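Long-range contact in CELL division control protein 6 (Pyrobaculum aerophilum, PDB 1FNN), which binds ADP and magnesium through an AAA+ ATPase module and probably takes part in regulating the initiation of DNA replication: residues A[85-91]-A[141-145]. Sequence-based numbering, arbitrary orientation.
Sequences RNFTAII and ILSTF
Ile141 pushes its CD1 methyl into the turn that starts helix 87-97, where it lies 3.2 Å from Arg85 O and 3.4 Å from Phe87 N. Chi2 of -179° stretches the CG1-CD1 arm out from helix 139-148 toward that turn. The other branch, CG2, meets Ile90 CD1 at 3.7 Å and also borders the Phe145 ring at its edge, in plane. Phe145 in turn brings its CZ corner up to both Phe87 CE1 and Ile90 CG2. The two rings are nearly parallel, 20° apart, but slid so far past each other, with centroids 5.8 Å apart, that little of either face overlaps; Ile91 CB, from the same helix as Phe87, lies over one face of the Phe87 ring toward its rim. No hydrogen bond crosses between the segments.

The solvent side of the same turn is looser: the Asn86 side chain turns back as N-cap, and its OD1 accepts from Ala89 N at 2.8 Å. The Arg85 side chain is engaged elsewhere, NE bonding to Phe82 O. Within the P-loop NTPase fold of the AAA domain, helix 109-122 packs on Phe87 through Phe112 and Leu113, while Phe145 rests on Leu129 and Leu131 of strand 127-132 in the parallel sheet.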
loop_
_atom_site.group_PDB
_atom_site.type_symbol
_atom_site.label_atom_id
_atom_site.label_comp_id
_atom_site.label_asym_id
_atom_site.label_seq_id
_atom_site.Cartn_x
_atom_site.Cartn_y
_atom_site.Cartn_z
ATOM N N ARG A 85 -18.581 -1.039 12.677
ATOM C CA ARG A 85 -18.824 -2.347 12.071
ATOM C C ARG A 85 -20.237 -2.874 12.131
ATOM O O ARG A 85 -20.676 -3.538 11.178
ATOM C CB ARG A 85 -17.907 -3.395 12.729
ATOM C CG ARG A 85 -16.446 -3.119 12.418
ATOM C CD ARG A 85 -15.509 -4.173 12.994
ATOM N NE ARG A 85 -14.125 -3.762 12.818
ATOM C CZ ARG A 85 -13.052 -4.508 13.042
ATOM N NH1 ARG A 85 -13.178 -5.757 13.469
ATOM N NH2 ARG A 85 -11.843 -4.000 12.838
ATOM N N ASN A 86 -20.944 -2.561 13.210
ATOM C CA ASN A 86 -22.317 -3.066 13.312
ATOM C C ASN A 86 -23.255 -1.936 12.920
ATOM O O ASN A 86 -22.773 -0.818 12.754
ATOM C CB ASN A 86 -22.599 -3.568 14.732
ATOM C CG ASN A 86 -22.262 -2.478 15.741
ATOM O OD1 ASN A 86 -22.946 -1.453 15.770
ATOM N ND2 ASN A 86 -21.230 -2.724 16.529
ATOM N N PHE A 87 -24.511 -2.268 12.682
ATOM C CA PHE A 87 -25.546 -1.375 12.263
ATOM C C PHE A 87 -25.633 -0.115 13.129
ATOM O O PHE A 87 -25.782 0.986 12.603
ATOM C CB PHE A 87 -26.946 -2.056 12.269
ATOM C CG PHE A 87 -27.938 -1.094 11.647
ATOM C CD1 PHE A 87 -27.980 -0.950 10.266
ATOM C CD2 PHE A 87 -28.805 -0.341 12.415
ATOM C CE1 PHE A 87 -28.865 -0.081 9.674
ATOM C CE2 PHE A 87 -29.693 0.533 11.816
ATOM C CZ PHE A 87 -29.729 0.668 10.452
ATOM N N THR A 88 -25.651 -0.292 14.446
ATOM C CA THR A 88 -25.776 0.813 15.377
ATOM C C THR A 88 -24.606 1.779 15.272
ATOM O O THR A 88 -24.814 2.990 15.342
ATOM C CB THR A 88 -25.900 0.290 16.831
ATOM O OG1 THR A 88 -27.117 -0.474 16.893
ATOM C CG2 THR A 88 -25.986 1.423 17.834
ATOM N N ALA A 89 -23.383 1.265 15.204
ATOM C CA ALA A 89 -22.213 2.120 15.059
ATOM C C ALA A 89 -22.267 2.884 13.734
ATOM O O ALA A 89 -21.907 4.055 13.704
ATOM C CB ALA A 89 -20.929 1.298 15.151
ATOM N N ILE A 90 -22.585 2.227 12.635
ATOM C CA ILE A 90 -22.606 2.867 11.314
ATOM C C ILE A 90 -23.718 3.894 11.166
ATOM O O ILE A 90 -23.499 5.041 10.756
ATOM C CB ILE A 90 -22.760 1.803 10.210
ATOM C CG1 ILE A 90 -21.514 0.918 10.168
ATOM C CG2 ILE A 90 -22.971 2.476 8.849
ATOM C CD1 ILE A 90 -21.762 -0.438 9.518
ATOM N N ILE A 91 -24.950 3.509 11.540
ATOM C CA ILE A 91 -26.058 4.471 11.470
ATOM C C ILE A 91 -25.801 5.668 12.359
ATOM O O ILE A 91 -26.179 6.815 12.035
ATOM C CB ILE A 91 -27.407 3.780 11.780
ATOM C CG1 ILE A 91 -28.564 4.594 11.194
ATOM C CG2 ILE A 91 -27.615 3.585 13.262
ATOM C CD1 ILE A 91 -28.674 4.467 9.687
ATOM N N ILE A 141 -25.480 -6.345 6.987
ATOM C CA ILE A 141 -25.341 -4.898 7.087
ATOM C C ILE A 141 -25.049 -4.308 5.717
ATOM O O ILE A 141 -25.682 -3.337 5.295
ATOM C CB ILE A 141 -24.193 -4.537 8.056
ATOM C CG1 ILE A 141 -24.597 -5.014 9.452
ATOM C CG2 ILE A 141 -23.892 -3.048 8.029
ATOM C CD1 ILE A 141 -23.574 -4.702 10.523
ATOM N N LEU A 142 -24.052 -4.905 5.054
ATOM C CA LEU A 142 -23.710 -4.456 3.703
ATOM C C LEU A 142 -24.936 -4.483 2.800
ATOM O O LEU A 142 -25.184 -3.511 2.081
ATOM C CB LEU A 142 -22.578 -5.298 3.129
ATOM C CG LEU A 142 -21.350 -4.647 2.516
ATOM C CD1 LEU A 142 -20.655 -5.594 1.546
ATOM C CD2 LEU A 142 -21.638 -3.337 1.802
ATOM N N SER A 143 -25.704 -5.590 2.801
ATOM C CA SER A 143 -26.929 -5.635 2.007
ATOM C C SER A 143 -27.938 -4.565 2.378
ATOM O O SER A 143 -28.605 -3.982 1.511
ATOM C CB SER A 143 -27.598 -7.026 2.122
ATOM O OG SER A 143 -26.572 -7.945 1.728
ATOM N N THR A 144 -28.197 -4.384 3.674
ATOM C CA THR A 144 -29.089 -3.282 4.061
ATOM C C THR A 144 -28.687 -1.999 3.340
ATOM O O THR A 144 -29.549 -1.403 2.693
ATOM C CB THR A 144 -29.065 -3.071 5.576
ATOM O OG1 THR A 144 -29.598 -4.267 6.160
ATOM C CG2 THR A 144 -29.911 -1.868 5.982
ATOM N N PHE A 145 -27.423 -1.571 3.421
ATOM C CA PHE A 145 -27.074 -0.286 2.791
ATOM C C PHE A 145 -27.090 -0.335 1.292
ATOM O O PHE A 145 -27.607 0.582 0.632
ATOM C CB PHE A 145 -25.718 0.218 3.339
ATOM C CG PHE A 145 -25.928 0.650 4.776
ATOM C CD1 PHE A 145 -25.512 -0.119 5.826
ATOM C CD2 PHE A 145 -26.562 1.858 5.036
ATOM C CE1 PHE A 145 -25.708 0.277 7.130
ATOM C CE2 PHE A 145 -26.761 2.261 6.341
ATOM C CZ PHE A 145 -26.336 1.475 7.387
#